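Local coordinates for ABC transporter, substrate binding protein (Agrobacterium tumefaciens, PDB 3C9H) that probably captures a solute in the periplasm and delivers it to an ABC transporter for import, and binds a magnesium ion, at residues V183-M188 and V339-L344; G53-K56 and A62-Y65; S237-W242 and V249-P254. One frame throughout, in Å; residues are numbered along the deposited sequence.

Interaction 1 of 3, residues V183-M188 and V339-L344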
loop_
_atom_site.group_PDB
_atom_site.type_symbol
_atom_site.label_atom_id
_atom_site.label_comp_id
_atom_site.label_asym_id
_atom_site.label_seq_id
_atom_site.Cartn_x
_atom_site.Cartn_y
_atom_site.Cartn_z
ATOM N N VAL A 183 1.887 -4.428 4.244
ATOM C CA VAL A 183 0.706 -4.340 3.341
ATOM C C VAL A 183 0.267 -5.739 2.888
ATOM O O VAL A 183 -0.923 -6.035 2.811
ATOM C CB VAL A 183 0.865 -3.354 2.155
ATOM C CG1 VAL A 183 1.753 -3.936 1.059
ATOM C CG2 VAL A 183 -0.534 -2.950 1.631
ATOM N N GLY A 184 1.233 -6.618 2.670
ATOM C CA GLY A 184 0.943 -8.040 2.429
ATOM C C GLY A 184 0.134 -8.647 3.548
ATOM O O GLY A 184 -0.884 -9.311 3.291
ATOM N N PHE A 185 0.579 -8.446 4.794
ATOM C CA PHE A 185 -0.161 -8.944 5.925
ATOM C C PHE A 185 -1.597 -8.373 5.963
ATOM O O PHE A 185 -2.570 -9.100 6.159
ATOM C CB PHE A 185 0.549 -8.669 7.260
ATOM C CG PHE A 185 -0.259 -9.149 8.422
ATOM C CD1 PHE A 185 -0.185 -10.462 8.820
ATOM C CD2 PHE A 185 -1.194 -8.313 9.028
ATOM C CE1 PHE A 185 -1.010 -10.934 9.862
ATOM C CE2 PHE A 185 -2.024 -8.770 10.053
ATOM C CZ PHE A 185 -1.938 -10.084 10.458
ATOM N N LEU A 186 -1.720 -7.071 5.756
ATOM C CA LEU A 186 -3.032 -6.431 5.722
ATOM C C LEU A 186 -3.928 -7.125 4.708
ATOM O O LEU A 186 -5.054 -7.473 5.023
ATOM C CB LEU A 186 -2.897 -4.929 5.399
ATOM C CG LEU A 186 -4.184 -4.081 5.405
ATOM C CD1 LEU A 186 -4.739 -3.989 6.806
ATOM C CD2 LEU A 186 -3.959 -2.676 4.835
ATOM N N PHE A 187 -3.439 -7.319 3.485
ATOM C CA PHE A 187 -4.259 -7.911 2.450
ATOM C C PHE A 187 -4.670 -9.335 2.870
ATOM O O PHE A 187 -5.823 -9.708 2.695
ATOM C CB PHE A 187 -3.556 -7.944 1.082
ATOM C CG PHE A 187 -3.353 -6.580 0.411
ATOM C CD1 PHE A 187 -4.250 -5.511 0.599
ATOM C CD2 PHE A 187 -2.305 -6.413 -0.487
ATOM C CE1 PHE A 187 -4.046 -4.286 -0.057
ATOM C CE2 PHE A 187 -2.096 -5.206 -1.156
ATOM C CZ PHE A 187 -2.968 -4.139 -0.941
ATOM N N MET A 188 -3.738 -10.130 3.392
ATOM C CA MET A 188 -4.080 -11.492 3.855
ATOM C C MET A 188 -5.127 -11.443 4.965
ATOM O O MET A 188 -6.080 -12.223 4.974
ATOM C CB MET A 188 -2.835 -12.244 4.340
ATOM C CG MET A 188 -3.101 -13.655 4.962
ATOM S SD MET A 188 -3.728 -14.816 3.746
ATOM C CE MET A 188 -3.245 -14.119 2.136
ATOM N N VAL A 339 -1.068 -10.663 19.022
ATOM C CA VAL A 339 -1.010 -12.105 19.182
ATOM C C VAL A 339 -1.763 -12.806 18.060
ATOM O O VAL A 339 -1.295 -13.806 17.544
ATOM C CB VAL A 339 -1.556 -12.562 20.547
ATOM C CG1 VAL A 339 -1.543 -14.083 20.654
ATOM C CG2 VAL A 339 -0.751 -11.951 21.677
ATOM N N LYS A 340 -2.930 -12.288 17.689
ATOM C CA LYS A 340 -3.667 -12.808 16.526
ATOM C C LYS A 340 -2.891 -12.592 15.240
ATOM O O LYS A 340 -2.936 -13.426 14.363
ATOM C CB LYS A 340 -5.027 -12.154 16.390
ATOM C CG LYS A 340 -5.987 -12.582 17.437
ATOM C CD LYS A 340 -7.306 -11.912 17.239
ATOM C CE LYS A 340 -8.452 -12.776 17.768
ATOM N NZ LYS A 340 -9.754 -12.155 17.361
ATOM N N ARG A 341 -2.190 -11.467 15.144
ATOM C CA ARG A 341 -1.293 -11.204 14.044
ATOM C C ARG A 341 -0.280 -12.326 13.907
ATOM O O ARG A 341 -0.099 -12.883 12.816
ATOM C CB ARG A 341 -0.583 -9.852 14.233
ATOM C CG ARG A 341 0.197 -9.373 13.010
ATOM C CD ARG A 341 1.327 -8.389 13.351
ATOM N NE ARG A 341 1.935 -7.863 12.123
ATOM C CZ ARG A 341 1.375 -6.930 11.358
ATOM N NH1 ARG A 341 0.206 -6.394 11.710
ATOM N NH2 ARG A 341 1.986 -6.538 10.234
ATOM N N SER A 342 0.373 -12.662 15.022
ATOM C CA SER A 342 1.385 -13.721 15.066
ATOM C C SER A 342 0.798 -15.073 14.727
ATOM O O SER A 342 1.437 -15.863 14.056
ATOM C CB SER A 342 2.037 -13.818 16.456
ATOM O OG SER A 342 2.922 -12.751 16.666
ATOM N N ARG A 343 -0.416 -15.332 15.182
ATOM C CA ARG A 343 -1.056 -16.605 14.902
ATOM C C ARG A 343 -1.370 -16.756 13.406
ATOM O O ARG A 343 -1.140 -17.815 12.829
ATOM C CB ARG A 343 -2.309 -16.761 15.759
ATOM C CG ARG A 343 -2.016 -16.800 17.288
ATOM C CD ARG A 343 -1.330 -18.103 17.705
ATOM N NE ARG A 343 -1.157 -18.282 19.157
ATOM C CZ ARG A 343 -0.219 -17.691 19.900
ATOM N NH1 ARG A 343 0.635 -16.818 19.352
ATOM N NH2 ARG A 343 -0.137 -17.962 21.208
ATOM N N LEU A 344 -1.879 -15.696 12.776
ATOM C CA LEU A 344 -2.212 -15.738 11.354
ATOM C C LEU A 344 -0.979 -15.972 10.480
ATOM O O LEU A 344 -1.061 -16.641 9.455
ATOM C CB LEU A 344 -2.894 -14.438 10.934
ATOM C CG LEU A 344 -3.288 -14.332 9.457
ATOM C CD1 LEU A 344 -4.326 -15.391 9.101
ATOM C CD2 LEU A 344 -3.813 -12.947 9.158
#

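Interaction 2 of 3, residues G53-K56 and A62-Y65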
loop_
_atom_site.group_PDB
_atom_site.type_symbol
_atom_site.label_atom_id
_atom_site.label_comp_id
_atom_site.label_asym_id
_atom_site.label_seq_id
_atom_site.Cartn_x
_atom_site.Cartn_y
_atom_site.Cartn_z
ATOM N N GLY A 53 5.897 18.787 -6.402
ATOM C CA GLY A 53 4.738 19.663 -6.212
ATOM C C GLY A 53 4.786 20.404 -4.887
ATOM O O GLY A 53 4.569 21.618 -4.818
ATOM N N PHE A 54 5.101 19.665 -3.837
ATOM C CA PHE A 54 5.280 20.235 -2.517
ATOM C C PHE A 54 6.352 21.319 -2.518
ATOM O O PHE A 54 6.144 22.391 -1.961
ATOM C CB PHE A 54 5.630 19.129 -1.508
ATOM C CG PHE A 54 5.932 19.653 -0.127
ATOM C CD1 PHE A 54 4.893 20.057 0.709
ATOM C CD2 PHE A 54 7.250 19.786 0.316
ATOM C CE1 PHE A 54 5.175 20.565 1.993
ATOM C CE2 PHE A 54 7.532 20.305 1.584
ATOM C CZ PHE A 54 6.502 20.672 2.419
ATOM N N GLN A 55 7.498 21.023 -3.125
ATOM C CA GLN A 55 8.634 21.941 -3.152
ATOM C C GLN A 55 8.357 23.210 -3.969
ATOM O O GLN A 55 8.739 24.283 -3.542
ATOM C CB GLN A 55 9.901 21.256 -3.667
ATOM C CG GLN A 55 10.493 20.267 -2.675
ATOM C CD GLN A 55 11.926 19.999 -2.923
ATOM O OE1 GLN A 55 12.307 19.579 -4.015
ATOM N NE2 GLN A 55 12.750 20.235 -1.917
ATOM N N LYS A 56 7.689 23.081 -5.110
ATOM C CA LYS A 56 7.231 24.250 -5.889
ATOM C C LYS A 56 6.305 25.152 -5.071
ATOM O O LYS A 56 6.392 26.376 -5.176
ATOM C CB LYS A 56 6.487 23.814 -7.145
ATOM C CG LYS A 56 7.361 23.254 -8.240
ATOM C CD LYS A 56 6.491 22.664 -9.306
ATOM C CE LYS A 56 7.296 21.934 -10.329
ATOM N NZ LYS A 56 6.353 21.261 -11.273
ATOM N N ALA A 62 13.748 21.884 2.138
ATOM C CA ALA A 62 14.433 20.683 1.693
ATOM C C ALA A 62 13.607 19.462 2.122
ATOM O O ALA A 62 12.894 19.536 3.125
ATOM C CB ALA A 62 15.843 20.612 2.292
ATOM N N VAL A 63 13.676 18.377 1.346
ATOM C CA VAL A 63 12.935 17.137 1.655
ATOM C C VAL A 63 13.895 15.958 1.715
ATOM O O VAL A 63 14.575 15.634 0.746
ATOM C CB VAL A 63 11.827 16.845 0.623
ATOM C CG1 VAL A 63 11.104 15.539 0.942
ATOM C CG2 VAL A 63 10.845 18.002 0.562
ATOM N N HIS A 64 13.940 15.328 2.878
ATOM C CA HIS A 64 14.701 14.127 3.126
ATOM C C HIS A 64 13.730 12.931 3.141
ATOM O O HIS A 64 12.994 12.694 4.127
ATOM C CB HIS A 64 15.422 14.299 4.459
ATOM C CG HIS A 64 16.311 13.161 4.833
ATOM N ND1 HIS A 64 15.848 11.877 5.011
ATOM C CD2 HIS A 64 17.624 13.129 5.140
ATOM C CE1 HIS A 64 16.853 11.096 5.367
ATOM N NE2 HIS A 64 17.938 11.836 5.466
ATOM N N TYR A 65 13.709 12.198 2.032
ATOM C CA TYR A 65 12.709 11.177 1.787
ATOM C C TYR A 65 13.314 9.810 1.960
ATOM O O TYR A 65 14.207 9.440 1.209
ATOM C CB TYR A 65 12.130 11.313 0.361
ATOM C CG TYR A 65 10.944 10.423 0.081
ATOM C CD1 TYR A 65 9.634 10.854 0.366
ATOM C CD2 TYR A 65 11.106 9.137 -0.485
ATOM C CE1 TYR A 65 8.514 10.046 0.070
ATOM C CE2 TYR A 65 9.985 8.326 -0.763
ATOM C CZ TYR A 65 8.696 8.791 -0.475
ATOM O OH TYR A 65 7.575 7.985 -0.747
#

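Interaction 3 of 3, residues S237-W242 and V249-P254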
loop_
_atom_site.group_PDB
_atom_site.type_symbol
_atom_site.label_atom_id
_atom_site.label_comp_id
_atom_site.label_asym_id
_atom_site.label_seq_id
_atom_site.Cartn_x
_atom_site.Cartn_y
_atom_site.Cartn_z
ATOM N N SER A 237 -1.924 0.120 -8.310
ATOM C CA SER A 237 -1.332 1.392 -8.717
ATOM C C SER A 237 0.053 1.169 -9.318
ATOM O O SER A 237 0.367 1.670 -10.370
ATOM C CB SER A 237 -1.249 2.316 -7.499
ATOM O OG SER A 237 -0.763 1.600 -6.367
ATOM N N TYR A 238 0.878 0.384 -8.637
ATOM C CA TYR A 238 2.209 0.048 -9.102
ATOM C C TYR A 238 2.112 -0.792 -10.365
ATOM O O TYR A 238 2.916 -0.612 -11.283
ATOM C CB TYR A 238 2.945 -0.744 -8.036
ATOM C CG TYR A 238 3.352 0.033 -6.778
ATOM C CD1 TYR A 238 2.905 1.334 -6.524
ATOM C CD2 TYR A 238 4.177 -0.553 -5.849
ATOM C CE1 TYR A 238 3.274 2.011 -5.350
ATOM C CE2 TYR A 238 4.560 0.109 -4.705
ATOM C CZ TYR A 238 4.109 1.402 -4.460
ATOM O OH TYR A 238 4.487 2.046 -3.302
ATOM N N ALA A 239 1.134 -1.699 -10.416
ATOM C CA ALA A 239 0.971 -2.551 -11.576
ATOM C C ALA A 239 0.636 -1.687 -12.797
ATOM O O ALA A 239 1.214 -1.879 -13.848
ATOM C CB ALA A 239 -0.094 -3.603 -11.320
ATOM N N ALA A 240 -0.287 -0.739 -12.641
ATOM C CA ALA A 240 -0.636 0.193 -13.720
ATOM C C ALA A 240 0.571 1.031 -14.152
ATOM O O ALA A 240 0.763 1.259 -15.356
ATOM C CB ALA A 240 -1.826 1.078 -13.336
ATOM N N ASP A 241 1.401 1.455 -13.197
ATOM C CA ASP A 241 2.639 2.184 -13.508
ATOM C C ASP A 241 3.595 1.353 -14.333
ATOM O O ASP A 241 4.107 1.822 -15.354
ATOM C CB ASP A 241 3.374 2.610 -12.229
ATOM C CG ASP A 241 4.594 3.455 -12.532
ATOM O OD1 ASP A 241 4.413 4.551 -13.104
ATOM O OD2 ASP A 241 5.721 3.009 -12.224
ATOM N N TRP A 242 3.833 0.119 -13.890
ATOM C CA TRP A 242 4.653 -0.835 -14.638
ATOM C C TRP A 242 4.128 -1.081 -16.050
ATOM O O TRP A 242 4.889 -0.966 -17.018
ATOM C CB TRP A 242 4.776 -2.178 -13.913
ATOM C CG TRP A 242 5.998 -2.224 -13.135
ATOM C CD1 TRP A 242 6.209 -1.649 -11.901
ATOM C CD2 TRP A 242 7.233 -2.805 -13.528
ATOM N NE1 TRP A 242 7.512 -1.865 -11.496
ATOM C CE2 TRP A 242 8.162 -2.571 -12.474
ATOM C CE3 TRP A 242 7.643 -3.536 -14.641
ATOM C CZ2 TRP A 242 9.478 -3.020 -12.524
ATOM C CZ3 TRP A 242 8.954 -3.980 -14.690
ATOM C CH2 TRP A 242 9.857 -3.722 -13.637
ATOM N N VAL A 249 3.002 -6.804 -18.970
ATOM C CA VAL A 249 2.335 -6.949 -17.670
ATOM C C VAL A 249 0.854 -6.630 -17.833
ATOM O O VAL A 249 0.475 -5.495 -18.156
ATOM C CB VAL A 249 2.936 -6.036 -16.561
ATOM C CG1 VAL A 249 2.281 -6.337 -15.213
ATOM C CG2 VAL A 249 4.436 -6.230 -16.432
ATOM N N GLY A 250 0.026 -7.641 -17.612
ATOM C CA GLY A 250 -1.424 -7.471 -17.564
ATOM C C GLY A 250 -1.926 -7.465 -16.133
ATOM O O GLY A 250 -1.269 -7.983 -15.231
ATOM N N ILE A 251 -3.093 -6.876 -15.942
ATOM C CA ILE A 251 -3.724 -6.696 -14.642
ATOM C C ILE A 251 -5.158 -7.226 -14.687
ATOM O O ILE A 251 -5.878 -6.984 -15.669
ATOM C CB ILE A 251 -3.812 -5.187 -14.264
ATOM C CG1 ILE A 251 -2.419 -4.547 -14.202
ATOM C CG2 ILE A 251 -4.568 -5.011 -12.943
ATOM C CD1 ILE A 251 -2.434 -3.019 -14.234
ATOM N N VAL A 252 -5.579 -7.901 -13.618
ATOM C CA VAL A 252 -6.982 -8.297 -13.414
ATOM C C VAL A 252 -7.417 -7.878 -12.021
ATOM O O VAL A 252 -6.792 -8.271 -11.016
ATOM C CB VAL A 252 -7.177 -9.841 -13.590
ATOM C CG1 VAL A 252 -8.647 -10.214 -13.489
ATOM C CG2 VAL A 252 -6.627 -10.305 -14.887
ATOM N N LEU A 253 -8.452 -7.028 -11.943
ATOM C CA LEU A 253 -9.107 -6.768 -10.660
ATOM C C LEU A 253 -9.973 -7.984 -10.383
ATOM O O LEU A 253 -10.845 -8.287 -11.170
ATOM C CB LEU A 253 -9.970 -5.488 -10.674
ATOM C CG LEU A 253 -9.200 -4.220 -10.275
ATOM C CD1 LEU A 253 -8.326 -3.775 -11.436
ATOM C CD2 LEU A 253 -10.155 -3.107 -9.840
ATOM N N PRO A 254 -9.700 -8.717 -9.307
ATOM C CA PRO A 254 -10.501 -9.916 -9.077
ATOM C C PRO A 254 -12.012 -9.652 -9.008
ATOM O O PRO A 254 -12.469 -8.733 -8.306
ATOM C CB PRO A 254 -9.971 -10.426 -7.741
ATOM C CG PRO A 254 -8.587 -9.920 -7.692
ATOM C CD PRO A 254 -8.648 -8.572 -8.291
#

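Interaction 1 of 3, residues V183-M188 and V339-L344
F185, L344 and R341 carry this helix-helix packing contact of a periplasmic binding protein, in which helix 183-194 meets the C-terminal helix 338-353. The two short axes run nearly at right angles, 86° apart, and come no closer than 11.5 Å, so side chains bridge the gap; no hydrogen bond crosses it. F185 reaches out because its CG stands anti to the backbone N (chi1 178°), and R341 lies over one face of the ring. Two parts of that arginine are involved. Its aliphatic root makes a CH-pi contact, with CG 3.8 Å from the F185 ring centroid. The chain runs extended to NE and then turns at its last torsion, which brings the guanidinium over the same face of the ring: R341 CZ lies 4.1 Å from the F185 centroid, a cation-pi contact in which the two planes are tilted 30° apart. The NH1 end of the group also forms a salt bridge to D97 at the start of helix 96-104, so the charge is held from two directions and its rotation is probably restricted. L344 approaches the ring obliquely near CE1 and CZ, one helical turn after R341, and L336 touches both F185 and L344. M188 adds a looser apolar contact on the following turn of its helix, with its CG 4.3 Å from L344 CD2. The closest approach to the ring by L344 is CD2 to F185 CE1, at 3.5 Å.

Interaction 2 of 3, residues G53-K56 and A62-Y65
V63 sets its CG2 methyl against two consecutive helical side chains, F54 and Q55, packing helix 44-57 onto strand 62-67 within the beta-alpha-beta unit formed by strand 35-40, this helix and this strand. That methyl is placed beside the backbone N, while CG1 takes the position anti to it (chi1 178°). CG2 meets the F54 ring obliquely, 4.0 Å from F54 CD2, and the same ring packs edge-to-face with Y280. The longer overlap is with Q55, whose chain is extended beyond CG and passes the methyl with CG, CD and NE2 in turn. Q55 CG is 4.0 Å from V63 CG2, an aliphatic contact made by the root of a polar side chain. Its amide end goes on to the start of the strand, where NE2 is 4.0 Å from A62 CA. No hydrogen bond joins the two segments; instead NE2 donates to the carbonyl oxygens of I61, just before the strand, and F24 on the neighbouring strand 20-24. The buried amide nitrogen is thus satisfied by backbone acceptors, which probably fix the orientation of the amide. Held there, Q55 NE2 comes within 3.8 Å of V63 CG2.

Interaction 3 of 3, residues S237-W242 and V249-P254
I251 spans the gap between strand 249-252 and helix 236-245, where the backbones come nearest at A239 and I251, with 7.0 Å between their CA atoms. Its CB bond points toward the helix. From CB the side chain divides: CG2 stands anti to the backbone N, while CG1 lies beside that N (chi1 -60°) and carries the contact. CG1 is the first atom to meet the helix, 3.8 Å from A239 CB. The chain then extends (chi2 164°), so CD1 travels past this methyl to the helix backbone. There CD1 is 3.6 Å from A239 C and 3.5 Å from A240 N, resting on the peptide that joins the two alanines. It also touches both methyls, more closely that of A239, at 3.8 Å from CB, than that of A240, whose CB is 4.2 Å from CD1. With only methyl groups on these two residues, the isoleucine tip can lie directly against the main chain. No hydrogen bond crosses this apolar helix-on-strand packing of the solute-binding-protein fold. It lies near the magnesium site without forming part of it: the A239 side chain is about 11 Å from that of the magnesium ligand D43, whose backbone N is hydrogen-bonded to the OH of Y238. V249 also directs its CB toward the helix. Strand 249-252 is paired antiparallel with strand 135-142 through G250 with Y141 and V252 with F139. Strand 135-142 and helix 216-224 both border the contact, V140 meeting A239, V138 meeting I251, and helix 216-224 meeting W242 and V249.

In the fold
From the N terminus, interaction 2 closes first, a short connection within the beta-alpha-beta unit of strand 35-40, helix 44-57 and strand 62-67. It is complete before residue 183, where the first segment of interaction 1 begins. The long excursion from 183-188 to 339-344 encloses interaction 3, whose own loop between helix 236-245 and strand 249-252 is short, so 3 is nested in 1 and none cross. Interactions 1 and 2 lie on opposite sides of the chain's centre, their centres 33 Å apart. Interaction 1 ties the C-terminal helix back to helix 183-194, whereas 2 and 3 each pack a helix on a strand nearby in sequence.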